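Local atomic coordinates of mandelate racemase/muconate lactonizing enzyme family protein (Bradyrhizobium sp. ORS 278, PDB entry 3TOY), a protein that belongs to the mandelate racemase/muconate lactonizing enzyme family, metal-dependent enzymes of the enolase superfamily with an alpha+beta capping domain and a modified TIM barrel. Residues Ala326-Leu331 with His338-Leu343; Ile291-Met296 with Leu305-Gln310; Phe75-Leu80 with Ser319-Pro324; Pro145-Glu148 with Ser153-Pro156. One frame throughout, in Å; residues are numbered along the deposited sequence. Where two conformers were deposited one is given.

Contact 1 of 4, residues Ala326-Leu331 with His338-Leu343; sequences ASAHVL and HFLEVL. With P4C (O-acetaldehydyl-hexaethylene glycol), chain R.
L340 points from its strand toward the helix carrying S327 and A328, and toward L331 just after it; its CD1 goes to A328 and its CB to L331. CD1 reaches the helix backbone, 3.6 Å from the N of A328, and also meets the A328 methyl, CB to CD1 being 3.7 Å. The anti setting of L340 about its first torsion (chi1 -179°) swings the branch away from the strand's own N and brings this methyl to the helix. L331, three residues on from A328, crosses the L340 side chain obliquely, its CD1 touching the CB of L340 at 3.8 Å and the carbonyl oxygen of F339 at the same distance. The O of S327 accepts from the N of both V330 and L331, while the S327 hydroxyl is tied back to L323.

Before the strand, H338 and F339 turn the other way, toward the glycol chain. The imidazole of H338 is sandwiched, with P4C C2 over one face and F339 CD1 over the opposite one, both offset toward the rim, while P4C O7 lies at its edge, in plane. The phenyl ring of F339 has P4C C8 over one face, and its CZ is 3.6 Å from P4C O10. D225 of a second subunit also hydrogen-bonds this ligand.

Strand 340-342 runs parallel to 157-162, so the first and last of the parallel barrel strands pair here: the closure of a TIM-type barrel, with helix 324-330 packed against its final parallel strand.

Contact 2 of 4, residues Ile291-Met296 with Leu305-Gln310; sequences IMPDLM and LNVAGQ. With P4C (O-acetaldehydyl-hexaethylene glycol), chain H.
I291 and V307 meet methyl to methyl, CD1 to CG1 at 3.8 Å, where the end of strand 290-291 faces helix 300-314. The first torsion of I291 (chi1 57°) wedges CG1 between N and the carbonyl carbon, and from there the chain reaches out to the helix. On V307 it is the branch anti to the backbone N that leans toward I291.

M292 turns to the other side, onto E271 and H321. P293 then brings its ring back to the helix and runs antiparallel alongside V307, CG coming to 4.0 Å from the same CG1, so one methyl serves both residues. This is a beta-alpha unit of a TIM-type barrel: the loop leaving strand 290-291 packs against the helix that follows, with F279 of helix 275-285 also against P293.

D294 makes an Asx turn. Its OD1 accepts from M296 N at 2.7 Å, on the anti side and 28° out of the carboxylate plane, and its OD2 is hydrogen-bonded to H321 ND1. L295 packs its side chain among I301, W304 and A326. Beyond it, M296 O makes a weak hydrogen bond with S128 OG. Away from V307, the same helix supports a second glycol ligand: L305 CD1 lies 3.6 Å from P4C C9, P4C O1 bonds weakly to the O of L305, and the A308 methyl touches P4C C2.

Contact 3 of 4, residues Phe75-Leu80 with Ser319-Pro324; sequences FAYTRL and SSHILP. With ACT (acetate ion), chain F.
F75 and I322 form the tight part of this contact. Their side chains cross at about a right angle, and the end methyl of I322 meets the phenylalanine obliquely, its CD1 lying 3.8 Å from F75 CD2 and 3.9 Å from F75 CB. Other protein groups hold the ring: the backbone N of Y77 sits over the centre of one face, and F345 stacks with it. L323 adds a looser touch, its CD1 4.4 Å from the N of F75.

The other half, at Y77 and H321, is looser and more polar. The two side chains approach from opposite directions, and the tyrosine hydroxyl arrives near the plane of the imidazole, OH to H321 CE1 being 3.3 Å, a contact with carbon and not a hydrogen bond. Farther round the same edge, H321 NE2 donates to an acetate oxygen in the ring plane, 2.8 Å long and nearly straight at 172°. The first torsion of H321 (chi1 -179°) extends the ring toward the acetate, about 4 Å from a bound calcium ion. K190 and N221 also bond the acetate, probably a guest from the crystallisation liquor, whose methyl lies at the edge of the Y77 ring. Y77 is partly exposed and packs on L116 of a fourth subunit.

F75 ends strand 69-75 and rests on I52, P56 and L57 of strand 50-64, A76 leads to helix 82-95, and on the other segment L323 stands at the N-cap position of helix 324-330, whose P324 lies on L340 of strand 340-342.

Contact 4 of 4, residues Pro145-Glu148 with Ser153-Pro156; sequences PVVE and SARP
Apolar contact between V147 and A154 comes first. V147 straddles the returning chain with its two methyls: CG1 lies 3.9 Å from A154 CB and 3.8 Å from A154 N, while CG2 reaches the carbonyl oxygen of S153 at 3.5 Å. Turning about its first torsion to 63°, the valine sends CG2 anti to its own N, and both branches can then work on the chain opposite. P332 packs against the same side chain.

Polar contact between the segments passes through one water. It donates to E148 OE2 at 2.6 Å and accepts from the backbone N of A154 at 2.8 Å, bridging a side chain at the helix start to a main-chain N-H in the loop. Directly across the two segments there is no hydrogen bond.

Backbone and outside bonds add to this. P145 stands at the N-cap of helix 146-149, and its O accepts a weak bond from E148 N, while V147 N is held by H329 ND1 of helix 324-330. The S153 hydroxyl bonds to D105 of a third subunit and also lies in the plane of the R155 guanidinium, at its edge.

The grip is therefore mixed: two methyls cover the turn on the apolar side, and the glutamate reaches the loop through a water that donates a hydrogen bond to it, consistent with an ionised carboxylate on the partly exposed side.

From the N terminus, segment 75-80 comes first and waits for its partner until 319-324, so contact 3 closes a loop of almost 240 residues that ties the capping domain to the barrel. Two short loops lie within that span: contact 4, where helix 146-149 meets the approach to strand 157-162, and contact 2, where the chain after strand 290-291 meets helix 300-314. Contact 1 opens only after contact 3 has closed and joins helix 324-330 to strand 340-342. None of them cross. E341 bonds to I322 between contacts 1 and 3, and L295 of contact 2 packs on A326 of contact 1.

Contact 1 of 4, residues Ala326-Leu331 with His338-Leu343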
# COMPACT_ATOMS: atom_id res chain seq x y z
N ALA A 326 28.91 -13.35 -26.61
CA ALA A 326 27.96 -12.35 -27.02
C ALA A 326 27.70 -11.40 -25.83
O ALA A 326 27.49 -10.22 -26.02
CB ALA A 326 26.66 -13.00 -27.47
N SER A 327 27.73 -11.95 -24.62
CA SER A 327 27.52 -11.11 -23.43
C SER A 327 28.54 -9.98 -23.33
O SER A 327 28.23 -8.88 -22.89
CB SER A 327 27.55 -11.96 -22.16
OG SER A 327 26.45 -12.85 -22.16
N ALA A 328 29.76 -10.26 -23.76
CA ALA A 328 30.82 -9.27 -23.71
C ALA A 328 30.52 -8.08 -24.60
O ALA A 328 31.07 -7.02 -24.40
CB ALA A 328 32.14 -9.91 -24.10
N HIS A 329 29.64 -8.26 -25.59
CA HIS A 329 29.30 -7.17 -26.49
C HIS A 329 28.17 -6.28 -25.98
O HIS A 329 28.03 -5.15 -26.43
CB HIS A 329 28.91 -7.69 -27.88
CG HIS A 329 30.07 -8.16 -28.70
ND1 HIS A 329 30.70 -7.35 -29.62
CD2 HIS A 329 30.70 -9.36 -28.75
CE1 HIS A 329 31.69 -8.03 -30.19
NE2 HIS A 329 31.70 -9.26 -29.68
N VAL A 330 27.35 -6.79 -25.05
CA VAL A 330 26.24 -5.96 -24.54
C VAL A 330 26.50 -5.37 -23.14
O VAL A 330 26.00 -4.28 -22.84
CB VAL A 330 24.87 -6.70 -24.57
CG1 VAL A 330 24.34 -6.77 -26.02
CG2 VAL A 330 24.97 -8.07 -23.92
N LEU A 331 27.29 -6.04 -22.31
CA LEU A 331 27.61 -5.46 -20.99
C LEU A 331 28.23 -4.06 -21.04
O LEU A 331 27.91 -3.19 -20.21
CB LEU A 331 28.41 -6.45 -20.15
CG LEU A 331 27.49 -7.52 -19.56
CD1 LEU A 331 28.27 -8.77 -19.11
CD2 LEU A 331 26.70 -6.93 -18.37
N HIS A 338 27.39 -5.39 -14.30
CA HIS A 338 27.93 -5.93 -13.06
C HIS A 338 28.99 -6.98 -13.43
O HIS A 338 30.15 -6.63 -13.64
CB HIS A 338 26.76 -6.47 -12.20
CG HIS A 338 27.13 -6.84 -10.79
ND1 HIS A 338 26.28 -7.56 -9.98
CD2 HIS A 338 28.23 -6.57 -10.05
CE1 HIS A 338 26.84 -7.72 -8.79
NE2 HIS A 338 28.02 -7.13 -8.80
N PHE A 339 28.61 -8.24 -13.54
CA PHE A 339 29.57 -9.32 -13.89
C PHE A 339 29.24 -10.02 -15.21
O PHE A 339 28.08 -10.15 -15.58
CB PHE A 339 29.56 -10.41 -12.82
CG PHE A 339 30.47 -10.16 -11.68
CD1 PHE A 339 29.95 -9.78 -10.45
CD2 PHE A 339 31.85 -10.36 -11.80
CE1 PHE A 339 30.79 -9.57 -9.37
CE2 PHE A 339 32.69 -10.15 -10.72
CZ PHE A 339 32.16 -9.76 -9.50
N LEU A 340 30.29 -10.52 -15.88
CA LEU A 340 30.13 -11.46 -16.99
C LEU A 340 30.41 -12.87 -16.44
O LEU A 340 31.45 -13.10 -15.79
CB LEU A 340 31.08 -11.07 -18.15
CG LEU A 340 31.01 -11.95 -19.42
CD1 LEU A 340 31.40 -11.14 -20.65
CD2 LEU A 340 31.88 -13.21 -19.31
N GLU A 341 29.48 -13.80 -16.66
CA GLU A 341 29.63 -15.19 -16.21
C GLU A 341 30.48 -15.99 -17.20
O GLU A 341 30.11 -16.13 -18.37
CB GLU A 341 28.28 -15.91 -16.13
CG GLU A 341 28.41 -17.34 -15.56
CD GLU A 341 27.07 -18.04 -15.39
OE1 GLU A 341 26.08 -17.65 -16.05
OE2 GLU A 341 27.03 -18.99 -14.59
N VAL A 342 31.58 -16.56 -16.71
CA VAL A 342 32.39 -17.39 -17.60
C VAL A 342 32.11 -18.85 -17.35
O VAL A 342 32.50 -19.41 -16.33
CB VAL A 342 33.90 -17.14 -17.42
CG1 VAL A 342 34.71 -18.14 -18.27
CG2 VAL A 342 34.24 -15.71 -17.80
N LEU A 343 31.36 -19.44 -18.28
CA LEU A 343 31.16 -20.89 -18.36
C LEU A 343 31.28 -21.20 -19.85
O LEU A 343 30.43 -20.79 -20.64
CB LEU A 343 29.79 -21.28 -17.81
CG LEU A 343 29.38 -22.75 -17.72
CD1 LEU A 343 30.54 -23.66 -17.37
CD2 LEU A 343 28.25 -22.91 -16.71
O1 P4C R . 26.42 -2.98 -6.54
C2 P4C R . 27.02 -3.56 -7.70
C3 P4C R . 28.27 -2.78 -8.11
O4 P4C R . 28.56 -3.15 -9.47
C5 P4C R . 29.74 -2.54 -10.00
C6 P4C R . 30.51 -3.54 -10.88
O7 P4C R . 31.29 -4.39 -10.04
C8 P4C R . 31.95 -5.50 -10.68
C9 P4C R . 33.38 -5.59 -10.13
O10 P4C R . 33.54 -6.50 -9.04
C11 P4C R . 34.64 -6.16 -8.17
C12 P4C R . 34.22 -5.14 -7.11
O13 P4C R . 34.49 -5.61 -5.78
C14 P4C R . 33.71 -4.96 -4.76
C15 P4C R . 32.44 -5.74 -4.40
O16 P4C R . 32.50 -6.33 -3.09
C17 P4C R . 31.59 -7.44 -2.92
C18 P4C R . 31.98 -8.33 -1.74
O19 P4C R . 32.95 -9.31 -2.13
C20 P4C R . 33.79 -9.76 -1.06
C21 P4C R . 35.06 -10.43 -1.61
O22 P4C R . 35.97 -9.46 -2.13

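Contact 2 of 4, residues Ile291-Met296 with Leu305-Gln310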
# COMPACT_ATOMS: atom_id res chain seq x y z
N ILE A 291 20.00 -8.84 -11.37
CA ILE A 291 19.46 -9.71 -12.41
C ILE A 291 20.61 -10.16 -13.30
O ILE A 291 21.62 -9.48 -13.40
CB ILE A 291 18.35 -9.04 -13.31
CG1 ILE A 291 18.88 -7.78 -13.99
CG2 ILE A 291 17.05 -8.78 -12.46
CD1 ILE A 291 17.88 -7.19 -14.98
N MET A 292 20.41 -11.29 -13.96
CA MET A 292 21.36 -11.82 -14.95
C MET A 292 20.61 -12.46 -16.12
O MET A 292 20.43 -13.69 -16.15
CB MET A 292 22.32 -12.83 -14.30
CG MET A 292 21.67 -13.92 -13.46
SD MET A 292 22.91 -14.96 -12.62
CE MET A 292 23.45 -16.05 -13.98
N PRO A 293 20.13 -11.64 -17.06
CA PRO A 293 19.41 -12.21 -18.19
C PRO A 293 20.32 -13.16 -19.00
O PRO A 293 21.55 -13.00 -18.97
CB PRO A 293 19.02 -11.00 -19.03
CG PRO A 293 19.15 -9.81 -18.10
CD PRO A 293 20.20 -10.16 -17.11
N ASP A 294 19.70 -14.13 -19.66
CA ASP A 294 20.34 -15.02 -20.63
C ASP A 294 19.96 -14.50 -22.01
O ASP A 294 18.77 -14.31 -22.32
CB ASP A 294 19.77 -16.43 -20.43
CG ASP A 294 20.47 -17.49 -21.28
OD1 ASP A 294 20.80 -17.19 -22.46
OD2 ASP A 294 20.68 -18.60 -20.76
N LEU A 295 20.96 -14.23 -22.85
CA LEU A 295 20.65 -13.74 -24.18
C LEU A 295 19.72 -14.68 -24.94
O LEU A 295 19.03 -14.23 -25.84
CB LEU A 295 21.94 -13.49 -24.98
CG LEU A 295 22.66 -12.19 -24.59
CD1 LEU A 295 24.13 -12.22 -25.06
CD2 LEU A 295 21.96 -10.98 -25.16
N MET A 296 19.71 -15.97 -24.60
CA MET A 296 18.84 -16.93 -25.29
C MET A 296 17.37 -16.78 -24.89
O MET A 296 16.50 -17.29 -25.58
CB MET A 296 19.19 -18.37 -24.93
CG MET A 296 20.59 -18.81 -25.13
SD MET A 296 20.56 -20.59 -24.85
CE MET A 296 20.46 -20.76 -23.06
N LEU A 305 18.88 -5.04 -24.67
CA LEU A 305 18.97 -3.58 -24.60
C LEU A 305 17.73 -2.95 -23.94
O LEU A 305 17.84 -1.94 -23.21
CB LEU A 305 19.23 -2.98 -25.99
CG LEU A 305 20.58 -3.36 -26.60
CD1 LEU A 305 20.61 -2.94 -28.08
CD2 LEU A 305 21.78 -2.78 -25.84
N ASN A 306 16.55 -3.50 -24.20
CA ASN A 306 15.32 -3.05 -23.53
C ASN A 306 15.47 -3.26 -22.02
O ASN A 306 15.24 -2.34 -21.22
CB ASN A 306 14.15 -3.90 -24.04
CG ASN A 306 12.77 -3.43 -23.54
OD1 ASN A 306 12.50 -3.27 -22.33
ND2 ASN A 306 11.85 -3.28 -24.50
N VAL A 307 15.85 -4.48 -21.65
CA VAL A 307 16.03 -4.82 -20.22
C VAL A 307 17.13 -3.97 -19.55
O VAL A 307 17.04 -3.64 -18.37
CB VAL A 307 16.28 -6.35 -20.01
CG1 VAL A 307 16.62 -6.68 -18.53
CG2 VAL A 307 15.02 -7.15 -20.42
N ALA A 308 18.15 -3.56 -20.28
CA ALA A 308 19.19 -2.72 -19.71
C ALA A 308 18.57 -1.38 -19.25
O ALA A 308 18.99 -0.84 -18.23
CB ALA A 308 20.30 -2.45 -20.72
N GLY A 309 17.60 -0.87 -20.01
CA GLY A 309 16.93 0.40 -19.65
C GLY A 309 16.09 0.21 -18.38
O GLY A 309 16.09 1.06 -17.48
N GLN A 310 15.39 -0.91 -18.31
CA GLN A 310 14.59 -1.25 -17.14
C GLN A 310 15.48 -1.38 -15.92
O GLN A 310 15.14 -0.90 -14.85
CB GLN A 310 13.89 -2.60 -17.34
CG GLN A 310 12.82 -2.64 -18.43
CD GLN A 310 12.12 -3.98 -18.41
OE1 GLN A 310 11.78 -4.49 -17.35
NE2 GLN A 310 11.91 -4.58 -19.60
O1 P4C H . 19.24 1.06 -23.27
C2 P4C H . 20.29 0.17 -23.68
C3 P4C H . 21.52 0.94 -24.13
O4 P4C H . 21.45 1.23 -25.53
C5 P4C H . 22.74 1.19 -26.17
C6 P4C H . 22.67 1.64 -27.63
O7 P4C H . 22.09 0.63 -28.44
C8 P4C H . 21.57 1.07 -29.70
C9 P4C H . 20.68 -0.04 -30.25
O10 P4C H . 19.31 0.38 -30.21
C11 P4C H . 18.38 -0.71 -30.26
C12 P4C H . 16.98 -0.19 -29.94
O13 P4C H . 16.83 0.05 -28.53
C14 P4C H . 15.46 0.25 -28.18
C15 P4C H . 15.36 0.76 -26.74
O16 P4C H . 15.32 -0.35 -25.84

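Contact 3 of 4, residues Phe75-Leu80 with Ser319-Pro324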
# COMPACT_ATOMS: atom_id res chain seq x y z
N PHE A 75 22.92 -22.62 -25.98
CA PHE A 75 23.11 -23.75 -25.06
C PHE A 75 21.74 -24.33 -24.84
O PHE A 75 20.80 -23.60 -24.48
CB PHE A 75 23.71 -23.29 -23.73
CG PHE A 75 23.73 -24.36 -22.68
CD1 PHE A 75 24.59 -25.45 -22.78
CD2 PHE A 75 22.89 -24.29 -21.57
CE1 PHE A 75 24.61 -26.42 -21.82
CE2 PHE A 75 22.91 -25.27 -20.61
CZ PHE A 75 23.76 -26.33 -20.72
N ALA A 76 21.60 -25.64 -25.06
CA ALA A 76 20.28 -26.24 -25.12
C ALA A 76 19.88 -26.98 -23.84
O ALA A 76 18.78 -27.55 -23.77
CB ALA A 76 20.19 -27.17 -26.34
N TYR A 77 20.77 -26.97 -22.85
CA TYR A 77 20.53 -27.64 -21.57
C TYR A 77 20.55 -29.17 -21.62
O TYR A 77 21.23 -29.80 -20.82
CB TYR A 77 19.21 -27.18 -20.94
CG TYR A 77 19.34 -25.82 -20.26
CD1 TYR A 77 19.78 -25.73 -18.94
CD2 TYR A 77 19.04 -24.65 -20.94
CE1 TYR A 77 19.91 -24.48 -18.31
CE2 TYR A 77 19.16 -23.40 -20.31
CZ TYR A 77 19.59 -23.33 -19.01
OH TYR A 77 19.72 -22.09 -18.39
N THR A 78 19.78 -29.75 -22.54
CA THR A 78 19.61 -31.21 -22.64
C THR A 78 19.56 -31.64 -24.12
O THR A 78 19.10 -30.88 -24.96
CB THR A 78 18.35 -31.68 -21.89
OG1 THR A 78 18.15 -33.09 -22.10
CG2 THR A 78 17.10 -30.93 -22.37
N ARG A 79 20.04 -32.84 -24.44
CA ARG A 79 20.06 -33.25 -25.85
C ARG A 79 18.63 -33.36 -26.39
O ARG A 79 18.37 -33.18 -27.58
CB ARG A 79 20.82 -34.58 -26.04
CG ARG A 79 20.16 -35.78 -25.39
CD ARG A 79 20.32 -37.05 -26.24
NE ARG A 79 21.71 -37.51 -26.32
CZ ARG A 79 22.45 -37.50 -27.42
NH1 ARG A 79 21.96 -37.06 -28.58
NH2 ARG A 79 23.70 -37.95 -27.37
N LEU A 80 17.69 -33.62 -25.49
CA LEU A 80 16.28 -33.66 -25.84
C LEU A 80 15.81 -32.39 -26.58
O LEU A 80 14.92 -32.45 -27.43
CB LEU A 80 15.47 -33.91 -24.57
CG LEU A 80 13.98 -34.17 -24.65
CD1 LEU A 80 13.57 -35.13 -23.53
CD2 LEU A 80 13.23 -32.85 -24.55
N SER A 319 23.99 -8.57 -14.67
CA SER A 319 25.05 -9.47 -15.10
C SER A 319 24.54 -10.32 -16.27
O SER A 319 23.39 -10.17 -16.68
CB SER A 319 25.44 -10.36 -13.92
OG SER A 319 26.05 -9.58 -12.90
N SER A 320 25.38 -11.22 -16.79
CA SER A 320 24.94 -12.12 -17.84
C SER A 320 24.87 -13.57 -17.37
O SER A 320 25.53 -13.97 -16.41
CB SER A 320 25.88 -12.01 -19.06
OG SER A 320 27.23 -12.24 -18.66
N HIS A 321 24.03 -14.34 -18.05
CA HIS A 321 24.03 -15.78 -17.86
C HIS A 321 24.62 -16.48 -19.09
O HIS A 321 24.03 -16.44 -20.17
CB HIS A 321 22.63 -16.32 -17.68
CG HIS A 321 22.61 -17.80 -17.46
ND1 HIS A 321 21.90 -18.66 -18.26
CD2 HIS A 321 23.23 -18.56 -16.53
CE1 HIS A 321 22.07 -19.90 -17.84
NE2 HIS A 321 22.87 -19.87 -16.78
N ILE A 322 25.76 -17.14 -18.87
CA ILE A 322 26.53 -17.85 -19.90
C ILE A 322 26.61 -17.09 -21.23
O ILE A 322 26.63 -15.86 -21.25
CB ILE A 322 26.08 -19.32 -20.05
CG1 ILE A 322 24.65 -19.40 -20.60
CG2 ILE A 322 26.23 -20.04 -18.74
CD1 ILE A 322 24.14 -20.82 -20.74
N LEU A 323 26.74 -17.81 -22.35
CA LEU A 323 27.00 -17.11 -23.63
C LEU A 323 27.96 -15.93 -23.45
O LEU A 323 27.65 -14.77 -23.80
CB LEU A 323 25.68 -16.65 -24.29
CG LEU A 323 24.92 -17.67 -25.17
CD1 LEU A 323 24.40 -18.85 -24.36
CD2 LEU A 323 23.80 -17.02 -25.96
N PRO A 324 29.16 -16.21 -22.91
CA PRO A 324 30.09 -15.13 -22.58
C PRO A 324 30.57 -14.35 -23.79
O PRO A 324 30.89 -13.16 -23.67
CB PRO A 324 31.27 -15.86 -21.93
CG PRO A 324 31.15 -17.26 -22.37
CD PRO A 324 29.69 -17.53 -22.57
C ACT F . 23.05 -22.88 -14.70
O ACT F . 23.79 -22.23 -15.48
OXT ACT F . 22.96 -22.44 -13.54
CH3 ACT F . 22.30 -24.11 -15.13

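Contact 4 of 4, residues Pro145-Glu148 with Ser153-Pro156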
# COMPACT_ATOMS: atom_id res chain seq x y z
N PRO A 145 32.96 -4.94 -34.27
CA PRO A 145 32.32 -5.73 -33.23
C PRO A 145 30.91 -5.17 -32.95
O PRO A 145 30.68 -3.96 -33.06
CB PRO A 145 33.22 -5.53 -32.01
CG PRO A 145 33.99 -4.28 -32.27
CD PRO A 145 34.15 -4.22 -33.79
N VAL A 146 29.98 -6.04 -32.59
CA VAL A 146 28.62 -5.55 -32.26
C VAL A 146 28.67 -4.43 -31.22
O VAL A 146 27.91 -3.46 -31.33
CB VAL A 146 27.70 -6.69 -31.77
CG1 VAL A 146 26.37 -6.12 -31.22
CG2 VAL A 146 27.44 -7.68 -32.92
N VAL A 147 29.53 -4.55 -30.21
CA VAL A 147 29.57 -3.50 -29.16
C VAL A 147 29.78 -2.10 -29.73
O VAL A 147 29.15 -1.15 -29.28
CB VAL A 147 30.61 -3.82 -28.04
CG1 VAL A 147 32.02 -3.87 -28.60
CG2 VAL A 147 30.52 -2.79 -26.87
N GLU A 148 30.64 -1.94 -30.75
CA GLU A 148 30.77 -0.62 -31.40
C GLU A 148 29.53 -0.20 -32.17
O GLU A 148 29.21 1.00 -32.21
CB GLU A 148 32.01 -0.59 -32.32
CG GLU A 148 33.29 -0.61 -31.50
CD GLU A 148 34.54 -0.77 -32.35
OE1 GLU A 148 34.44 -0.68 -33.60
OE2 GLU A 148 35.62 -0.97 -31.75
N SER A 153 32.23 0.60 -26.50
CA SER A 153 33.57 0.15 -26.86
C SER A 153 33.88 -1.21 -26.25
O SER A 153 33.33 -1.58 -25.21
CB SER A 153 34.63 1.18 -26.43
OG SER A 153 34.69 1.33 -25.02
N ALA A 154 34.78 -1.96 -26.88
CA ALA A 154 35.14 -3.28 -26.39
C ALA A 154 36.17 -3.09 -25.31
O ALA A 154 37.32 -2.74 -25.58
CB ALA A 154 35.73 -4.13 -27.52
N ARG A 155 35.75 -3.32 -24.08
CA ARG A 155 36.62 -3.14 -22.94
C ARG A 155 36.42 -4.25 -21.93
O ARG A 155 35.42 -4.98 -21.97
CB ARG A 155 36.36 -1.79 -22.30
CG ARG A 155 34.92 -1.58 -21.92
CD ARG A 155 34.67 -0.09 -21.76
NE ARG A 155 33.27 0.17 -21.48
CZ ARG A 155 32.67 -0.14 -20.34
NH1 ARG A 155 33.36 -0.74 -19.37
NH2 ARG A 155 31.39 0.13 -20.17
N PRO A 156 37.40 -4.40 -21.04
CA PRO A 156 37.44 -5.50 -20.09
C PRO A 156 36.26 -5.40 -19.13
O PRO A 156 36.05 -4.36 -18.50
CB PRO A 156 38.77 -5.28 -19.35
CG PRO A 156 39.58 -4.40 -20.25
CD PRO A 156 38.59 -3.53 -20.94
O HOH W 1 35.98 -1.03 -29.18